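Local coordinates for protein phosphotransferase ChpT (Brucella abortus, PDB 4QPK), which acts as a homodimeric histidine phosphotransferase in the phosphorelay that controls cell growth, division and survival of the pathogen inside mammalian host cells, at residues 182-187 with 238-243; 147-152 with 216-221. One frame throughout, in Å; residues are numbered along the deposited sequence. Where two conformers were deposited one is given.

Interaction 1 of 2, residues 182-187 with 238-243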
ATOM      1  N   ILE B 182      13.787  15.628 -15.132  1.00 17.86           N
ATOM      2  CA  ILE B 182      13.634  14.252 -15.583  1.00 17.64           C
ATOM      3  C   ILE B 182      13.545  14.264 -17.101  1.00 19.22           C
ATOM      4  O   ILE B 182      12.597  14.815 -17.673  1.00 22.35           O
ATOM      5  CB  ILE B 182      12.379  13.587 -14.969  1.00 19.40           C
ATOM      6  CG1 ILE B 182      12.644  13.203 -13.512  1.00 26.41           C
ATOM      7  CG2 ILE B 182      12.019  12.319 -15.711  1.00 21.36           C
ATOM      8  CD1 ILE B 182      12.566  14.355 -12.532  1.00 28.49           C
ATOM      9  N   THR B 183      14.547  13.675 -17.743  1.00 19.46           N
ATOM     10  CA  THR B 183      14.640  13.686 -19.197  1.00 19.46           C
ATOM     11  C   THR B 183      14.495  12.284 -19.770  1.00 17.42           C
ATOM     12  O   THR B 183      15.258  11.381 -19.416  1.00 20.75           O
ATOM     13  CB  THR B 183      15.985  14.285 -19.666  1.00 17.62           C
ATOM     14  OG1 THR B 183      16.175  15.569 -19.064  1.00 20.61           O
ATOM     15  CG2 THR B 183      15.981  14.435 -21.188  1.00 23.25           C
ATOM     16  N   VAL B 184      13.508  12.095 -20.639  1.00 19.08           N
ATOM     17  CA  VAL B 184      13.305  10.791 -21.258  1.00 18.16           C
ATOM     18  C   VAL B 184      13.465  10.818 -22.780  1.00 21.39           C
ATOM     19  O   VAL B 184      13.101  11.784 -23.457  1.00 23.09           O
ATOM     20  CB  VAL B 184      11.920  10.192 -20.901  1.00 24.73           C
ATOM     21  CG1 VAL B 184      11.855   9.881 -19.405  1.00 20.87           C
ATOM     22  CG2 VAL B 184      10.788  11.130 -21.302  1.00 22.57           C
ATOM     23  N   LYS B 185      14.055   9.739 -23.280  1.00 22.52           N
ATOM     24  CA  LYS B 185      14.264   9.498 -24.710  1.00 26.16           C
ATOM     25  C   LYS B 185      13.939   8.059 -25.013  1.00 26.42           C
ATOM     26  O   LYS B 185      14.244   7.182 -24.215  1.00 29.07           O
ATOM     27  CB  LYS B 185      15.705   9.811 -25.105  1.00 24.72           C
ATOM     28  CG  LYS B 185      15.928  11.272 -25.199  1.00 38.95           C
ATOM     29  CD  LYS B 185      17.326  11.723 -24.893  1.00 45.83           C
ATOM     30  CE  LYS B 185      17.269  13.230 -24.945  1.00 33.20           C
ATOM     31  NZ  LYS B 185      18.209  14.050 -24.225  1.00 28.72           N
ATOM     32  N   GLY B 186      13.331   7.811 -26.169  1.00 30.51           N
ATOM     33  CA  GLY B 186      13.021   6.453 -26.576  1.00 24.52           C
ATOM     34  C   GLY B 186      12.272   6.431 -27.894  1.00 34.84           C
ATOM     35  O   GLY B 186      11.817   7.476 -28.361  1.00 34.05           O
ATOM     36  N   ARG B 187      12.106   5.245 -28.474  1.00 33.14           N
ATOM     37  CA  ARG B 187      11.480   5.130 -29.791  1.00 33.47           C
ATOM     38  C   ARG B 187      10.032   5.612 -29.752  1.00 43.26           C
ATOM     39  O   ARG B 187       9.533   6.188 -30.724  1.00 40.67           O
ATOM     40  CB  ARG B 187      11.544   3.695 -30.313  1.00 44.17           C
ATOM     41  CG  ARG B 187      10.812   3.513 -31.640  1.00 63.70           C
ATOM     42  CD  ARG B 187      10.877   2.084 -32.177  1.00 79.97           C
ATOM     43  NE  ARG B 187      12.036   1.350 -31.682  1.00 87.35           N
ATOM     44  CZ  ARG B 187      12.734   0.482 -32.409  1.00 88.45           C
ATOM     45  NH1 ARG B 187      12.398   0.249 -33.670  1.00 88.04           N
ATOM     46  NH2 ARG B 187      13.777  -0.140 -31.878  1.00 86.19           N
ATOM     47  N   ILE B 238      11.560  14.345 -23.995  1.00 23.48           N
ATOM     48  CA  ILE B 238      10.635  15.080 -23.149  1.00 22.13           C
ATOM     49  C   ILE B 238      11.321  15.364 -21.821  1.00 23.47           C
ATOM     50  O   ILE B 238      11.941  14.483 -21.229  1.00 23.09           O
ATOM     51  CB  ILE B 238       9.321  14.314 -22.902  1.00 25.54           C
ATOM     52  CG1 ILE B 238       8.664  13.935 -24.240  1.00 28.53           C
ATOM     53  CG2 ILE B 238       8.395  15.159 -22.029  1.00 20.72           C
ATOM     54  CD1 ILE B 238       7.501  12.925 -24.120  1.00 24.98           C
ATOM     55  N   VAL B 239      11.250  16.612 -21.380  1.00 22.29           N
ATOM     56  CA  VAL B 239      11.786  16.986 -20.084  1.00 22.23           C
ATOM     57  C   VAL B 239      10.653  17.348 -19.133  1.00 27.97           C
ATOM     58  O   VAL B 239       9.863  18.254 -19.400  1.00 24.63           O
ATOM     59  CB  VAL B 239      12.763  18.167 -20.185  1.00 25.32           C
ATOM     60  CG1 VAL B 239      13.225  18.593 -18.812  1.00 23.85           C
ATOM     61  CG2 VAL B 239      13.952  17.791 -21.063  1.00 26.33           C
ATOM     62  N   PHE B 240      10.549  16.603 -18.040  1.00 19.58           N
ATOM     63  CA  PHE B 240       9.655  16.991 -16.960  1.00 19.37           C
ATOM     64  C   PHE B 240      10.504  17.661 -15.903  1.00 22.63           C
ATOM     65  O   PHE B 240      11.434  17.052 -15.387  1.00 23.08           O
ATOM     66  CB  PHE B 240       8.923  15.777 -16.380  1.00 19.44           C
ATOM     67  CG  PHE B 240       8.090  15.027 -17.383  1.00 21.70           C
ATOM     68  CD1 PHE B 240       6.768  15.390 -17.612  1.00 20.98           C
ATOM     69  CD2 PHE B 240       8.619  13.959 -18.085  1.00 23.61           C
ATOM     70  CE1 PHE B 240       5.989  14.693 -18.528  1.00 21.43           C
ATOM     71  CE2 PHE B 240       7.852  13.260 -19.003  1.00 23.37           C
ATOM     72  CZ  PHE B 240       6.531  13.633 -19.225  1.00 21.09           C
ATOM     73  N   SER B 241      10.218  18.918 -15.591  1.00 20.63           N
ATOM     74  CA  SER B 241      11.013  19.617 -14.593  1.00 23.43           C
ATOM     75  C   SER B 241      10.122  20.258 -13.550  1.00 24.57           C
ATOM     76  O   SER B 241       8.966  20.578 -13.816  1.00 26.48           O
ATOM     77  CB  SER B 241      11.904  20.678 -15.247  1.00 26.54           C
ATOM     78  OG  SER B 241      11.113  21.662 -15.882  1.00 29.07           O
ATOM     79  N   ALA B 242      10.655  20.421 -12.351  1.00 21.05           N
ATOM     80  CA  ALA B 242       9.904  21.056 -11.281  1.00 21.02           C
ATOM     81  C   ALA B 242      10.798  21.970 -10.468  1.00 23.19           C
ATOM     82  O   ALA B 242      11.964  21.656 -10.234  1.00 21.49           O
ATOM     83  CB  ALA B 242       9.257  19.995 -10.370  1.00 21.85           C
ATOM     84  N   GLU B 243      10.235  23.088 -10.025  0.51 23.01           N
ATOM     85  CA  GLU B 243      10.951  24.063  -9.215  0.51 24.74           C
ATOM     86  C   GLU B 243       9.937  25.026  -8.616  0.51 22.62           C
ATOM     87  O   GLU B 243       8.782  25.047  -9.040  0.51 18.04           O
ATOM     88  CB  GLU B 243      11.988  24.826 -10.044  0.51 28.78           C
ATOM     89  CG  GLU B 243      11.381  25.672 -11.144  0.51 32.11           C
ATOM     90  CD  GLU B 243      12.389  26.609 -11.781  0.51 38.75           C
ATOM     91  OE1 GLU B 243      13.579  26.577 -11.386  0.51 36.56           O
ATOM     92  OE2 GLU B 243      11.986  27.383 -12.674  0.51 43.01           O
TER
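Ile182 and Phe240 face each other as a hydrogen-bonded antiparallel pair, followed by Thr183 with Val239 as a non-hydrogen-bonded pair and Val184 with Ile238 as a second hydrogen-bonded one. The axes of strands 182-185 and 238-242 approach to 4.7 Å and run at 169°, nearly antiparallel. Four backbone bonds close the two rings: Ile182 N to Phe240 O, Phe240 N to Ile182 O at 2.7 Å, Val184 N to Ile238 O at 2.9 Å, and Ile238 N to Val184 O. Between them, the CA of Val239 leans on Ile182 O at 3.3 Å in a CA-H...O contact.

Side chains alternate between the two faces of the sheet. On one, CG2 of Val239 meets Thr183 OG1 at 3.7 Å and lies almost as near the threonine methyl, so the threonine presents both its branches to a single methyl. On the other face sit Ile182, Val184, Ile238 and Phe240. With CG1 of Val184 anti to the carbonyl carbon (chi1 -66°), CG2 falls between the backbone N and the carbonyl carbon, reaches across to Ile238 CB at 3.9 Å and also comes to the edge of the Phe240 ring, 4.3 Å from CE2. Helix 144-160 packs against this apolar face, with Met153 and Leu154 on Ile182 and Ile156 on Phe240.

The pair belongs to the mixed sheet of the C-terminal domain, which resembles the ATP-binding domain of histidine kinases but lacks regions needed to bind ATP. Both strands are interior: 178-185 also bonds to 166-173, and 238-242 to 229-233. The chemistry therefore divides the work, with backbone bonds fixing register and spacing while the buried aliphatic and aromatic groups give the sheet a hydrophobic face for the helix.

Interaction 2 of 2, residues 147-152 with 216-221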
ATOM      1  N   VAL B 147      10.693  15.424  -2.098  1.00 16.40           N
ATOM      2  CA  VAL B 147      11.322  14.169  -2.524  1.00 15.97           C
ATOM      3  C   VAL B 147      10.273  13.176  -3.037  1.00 15.87           C
ATOM      4  O   VAL B 147      10.525  12.436  -3.994  1.00 17.78           O
ATOM      5  CB  VAL B 147      12.141  13.525  -1.406  1.00 14.84           C
ATOM      6  CG1 VAL B 147      12.836  12.271  -1.944  1.00 16.88           C
ATOM      7  CG2 VAL B 147      13.207  14.513  -0.876  1.00 18.49           C
ATOM      8  N   LYS B 148       9.091  13.157  -2.423  1.00 15.75           N
ATOM      9  CA  LYS B 148       8.016  12.316  -2.961  1.00 16.03           C
ATOM     10  C   LYS B 148       7.597  12.786  -4.366  1.00 15.23           C
ATOM     11  O   LYS B 148       7.372  11.958  -5.255  1.00 15.89           O
ATOM     12  CB  LYS B 148       6.821  12.287  -1.993  1.00 16.74           C
ATOM     13  CG  LYS B 148       7.161  11.640  -0.640  1.00 19.01           C
ATOM     14  CD  LYS B 148       5.944  11.562   0.299  1.00 17.00           C
ATOM     15  CE  LYS B 148       4.972  10.439  -0.179  1.00 21.12           C
ATOM     16  NZ  LYS B 148       3.839  10.288   0.765  1.00 33.26           N
ATOM     17  N   LEU B 149       7.537  14.100  -4.583  1.00 15.30           N
ATOM     18  CA  LEU B 149       7.261  14.629  -5.917  1.00 13.38           C
ATOM     19  C   LEU B 149       8.305  14.101  -6.919  1.00 15.36           C
ATOM     20  O   LEU B 149       7.952  13.610  -7.987  1.00 16.06           O
ATOM     21  CB  LEU B 149       7.252  16.163  -5.903  1.00 16.04           C
ATOM     22  CG  LEU B 149       7.276  16.814  -7.292  1.00 15.76           C
ATOM     23  CD1 LEU B 149       6.009  16.478  -8.063  1.00 17.43           C
ATOM     24  CD2 LEU B 149       7.443  18.336  -7.141  1.00 17.24           C
ATOM     25  N   LEU B 150       9.581  14.190  -6.545  1.00 15.76           N
ATOM     26  CA  LEU B 150      10.667  13.704  -7.388  1.00 17.32           C
ATOM     27  C   LEU B 150      10.446  12.245  -7.815  1.00 16.10           C
ATOM     28  O   LEU B 150      10.488  11.927  -9.006  1.00 17.37           O
ATOM     29  CB  LEU B 150      12.013  13.872  -6.655  1.00 15.68           C
ATOM     30  CG  LEU B 150      13.276  13.227  -7.249  1.00 17.33           C
ATOM     31  CD1 LEU B 150      13.571  13.746  -8.636  1.00 19.54           C
ATOM     32  CD2 LEU B 150      14.458  13.455  -6.314  1.00 21.89           C
ATOM     33  N   LEU B 151      10.197  11.357  -6.857  1.00 16.26           N
ATOM     34  CA  LEU B 151      10.015   9.949  -7.188  1.00 14.37           C
ATOM     35  C   LEU B 151       8.773   9.731  -8.055  1.00 15.35           C
ATOM     36  O   LEU B 151       8.770   8.881  -8.939  1.00 15.58           O
ATOM     37  CB  LEU B 151       9.929   9.095  -5.917  1.00 15.51           C
ATOM     38  CG  LEU B 151      11.232   8.984  -5.126  1.00 15.60           C
ATOM     39  CD1 LEU B 151      10.979   8.160  -3.862  1.00 19.23           C
ATOM     40  CD2 LEU B 151      12.324   8.326  -5.956  1.00 17.96           C
ATOM     41  N   ASN B 152       7.711  10.493  -7.807  1.00 14.27           N
ATOM     42  CA  ASN B 152       6.518  10.349  -8.629  1.00 14.02           C
ATOM     43  C   ASN B 152       6.724  10.869 -10.056  1.00 15.21           C
ATOM     44  O   ASN B 152       6.130  10.353 -10.994  1.00 15.13           O
ATOM     45  CB  ASN B 152       5.331  11.044  -7.971  1.00 15.49           C
ATOM     46  CG  ASN B 152       4.641  10.136  -6.959  1.00 16.53           C
ATOM     47  OD1 ASN B 152       3.754   9.358  -7.316  1.00 17.36           O
ATOM     48  ND2 ASN B 152       5.080  10.199  -5.713  1.00 14.70           N
ATOM     49  N   TYR B 216      -2.524  12.182 -10.691  1.00 19.68           N
ATOM     50  CA  TYR B 216      -3.241  13.091  -9.807  1.00 19.34           C
ATOM     51  C   TYR B 216      -2.400  13.395  -8.577  1.00 21.21           C
ATOM     52  O   TYR B 216      -2.195  14.553  -8.202  1.00 18.96           O
ATOM     53  CB  TYR B 216      -4.596  12.485  -9.408  1.00 19.64           C
ATOM     54  CG  TYR B 216      -5.270  13.243  -8.289  1.00 22.36           C
ATOM     55  CD1 TYR B 216      -6.039  14.369  -8.542  1.00 30.63           C
ATOM     56  CD2 TYR B 216      -5.102  12.845  -6.969  1.00 24.31           C
ATOM     57  CE1 TYR B 216      -6.642  15.066  -7.502  1.00 28.84           C
ATOM     58  CE2 TYR B 216      -5.691  13.538  -5.927  1.00 30.69           C
ATOM     59  CZ  TYR B 216      -6.459  14.642  -6.196  1.00 35.02           C
ATOM     60  OH  TYR B 216      -7.041  15.322  -5.143  1.00 37.30           O
ATOM     61  N   TYR B 217      -1.878  12.335  -7.970  1.00 16.25           N
ATOM     62  CA  TYR B 217      -1.075  12.442  -6.758  1.00 17.34           C
ATOM     63  C   TYR B 217       0.195  13.263  -6.975  1.00 19.20           C
ATOM     64  O   TYR B 217       0.611  14.048  -6.104  1.00 17.06           O
ATOM     65  CB  TYR B 217      -0.726  11.033  -6.271  1.00 15.83           C
ATOM     66  CG  TYR B 217       0.009  10.951  -4.940  1.00 15.75           C
ATOM     67  CD1 TYR B 217      -0.554  11.437  -3.771  1.00 17.53           C
ATOM     68  CD2 TYR B 217       1.257  10.337  -4.859  1.00 16.21           C
ATOM     69  CE1 TYR B 217       0.118  11.340  -2.560  1.00 17.82           C
ATOM     70  CE2 TYR B 217       1.934  10.238  -3.651  1.00 15.64           C
ATOM     71  CZ  TYR B 217       1.359  10.735  -2.505  1.00 17.25           C
ATOM     72  OH  TYR B 217       2.045  10.624  -1.314  1.00 18.44           O
ATOM     73  N   THR B 218       0.815  13.075  -8.135  1.00 16.92           N
ATOM     74  CA  THR B 218       2.017  13.826  -8.487  1.00 16.28           C
ATOM     75  C   THR B 218       1.739  15.336  -8.456  1.00 16.93           C
ATOM     76  O   THR B 218       2.494  16.110  -7.864  1.00 17.03           O
ATOM     77  CB  THR B 218       2.531  13.421  -9.884  1.00 18.11           C
ATOM     78  OG1 THR B 218       2.804  12.007  -9.908  1.00 16.94           O
ATOM     79  CG2 THR B 218       3.802  14.196 -10.233  1.00 18.13           C
ATOM     80  N   LEU B 219       0.632  15.737  -9.073  1.00 18.04           N
ATOM     81  CA  LEU B 219       0.251  17.150  -9.124  1.00 20.28           C
ATOM     82  C   LEU B 219      -0.112  17.665  -7.733  1.00 18.52           C
ATOM     83  O   LEU B 219       0.204  18.798  -7.378  1.00 21.16           O
ATOM     84  CB  LEU B 219      -0.917  17.342 -10.094  1.00 19.99           C
ATOM     85  CG  LEU B 219      -0.542  17.031 -11.546  1.00 23.18           C
ATOM     86  CD1 LEU B 219      -1.777  16.839 -12.394  1.00 21.69           C
ATOM     87  CD2 LEU B 219       0.352  18.123 -12.140  1.00 26.29           C
ATOM     88  N   LEU B 220      -0.772  16.822  -6.943  1.00 18.99           N
ATOM     89  CA  LEU B 220      -1.137  17.181  -5.582  1.00 17.50           C
ATOM     90  C   LEU B 220       0.103  17.450  -4.724  1.00 19.16           C
ATOM     91  O   LEU B 220       0.127  18.404  -3.935  1.00 20.12           O
ATOM     92  CB  LEU B 220      -1.976  16.061  -4.955  1.00 18.21           C
ATOM     93  CG  LEU B 220      -2.706  16.323  -3.647  1.00 31.25           C
ATOM     94  CD1 LEU B 220      -3.766  17.395  -3.852  1.00 36.89           C
ATOM     95  CD2 LEU B 220      -3.340  15.031  -3.157  1.00 30.54           C
ATOM     96  N   LEU B 221       1.130  16.618  -4.888  1.00 15.99           N
ATOM     97  CA  LEU B 221       2.378  16.800  -4.158  1.00 17.23           C
ATOM     98  C   LEU B 221       3.060  18.101  -4.577  1.00 15.89           C
ATOM     99  O   LEU B 221       3.556  18.841  -3.739  1.00 19.20           O
ATOM    100  CB  LEU B 221       3.330  15.613  -4.385  1.00 18.06           C
ATOM    101  CG  LEU B 221       2.942  14.285  -3.738  1.00 16.33           C
ATOM    102  CD1 LEU B 221       3.834  13.179  -4.300  1.00 16.40           C
ATOM    103  CD2 LEU B 221       3.073  14.361  -2.229  1.00 18.58           C
TER
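Leu221 and Asn152 meet between helices 144-160 and 213-225, an antiparallel pair in the α/β sandwich of the kinase-like C-terminal domain. The segment axes approach to 9.0 Å with a crossing angle of -149°. Leu221 CD1 lies 3.5 Å from Asn152 ND2 and also rests over one face of the Tyr217 ring, offset toward its rim. The Asn152 amide stands at 73° to that ring, its OD1 at the ring edge, 3.6 Å from Tyr217 CD2. Beside it, Asn152 CB touches Thr218 OG1 at 3.3 Å, and Leu149 CD1 packs on the Thr218 methyl.

The polar groups in this buried layer are held from further out. Gln214 NE2 donates to Asn152 OD1, and the Thr218 hydroxyl bonds to Gln214 O. Asn152 ND2 bonds to Ala102 O as well as to Lys148 O, a carbonyl that also accepts the Asn152 backbone N; these bonds fix the rotation of the amide. Lys148, its chain bent at chi3, sends NZ to the carbonyls of Phe103 and Gly104, tying this helix to the residues just after helix 78-102. Lys148 NZ also lies 2.8 Å from Tyr217 OH, near the plane of the ring at its edge. Leu44 of the second subunit packs on both Tyr217 and Leu221. The bond from Asn152 ND2 to Lys148 O is nearly straight at 170°, with the donor above the carbonyl plane.

Interactions 1 and 2 are successive layers of one C-terminal domain, their centres about 15 Å apart and their segments alternating along the chain. Helix 144-160 links them: it packs on the face of the sheet that carries Ile182 and Phe240, and with helix 213-225 it forms interaction 2, where Lys148, Tyr217 and Leu221 meet the second subunit. The layers touch directly at two places, Ala242 CB with Leu149 CD2 at 4.1 Å and Ile182 CD1 with Leu150 CD1 at the same distance. Neither contact contains His56, the site of phosphorylation, or the sodium-binding residues Glu124 and Asn128. Interaction 2 connects to the end of helix 78-102 and beyond through the carbonyls of Ala102, Phe103 and Gly104.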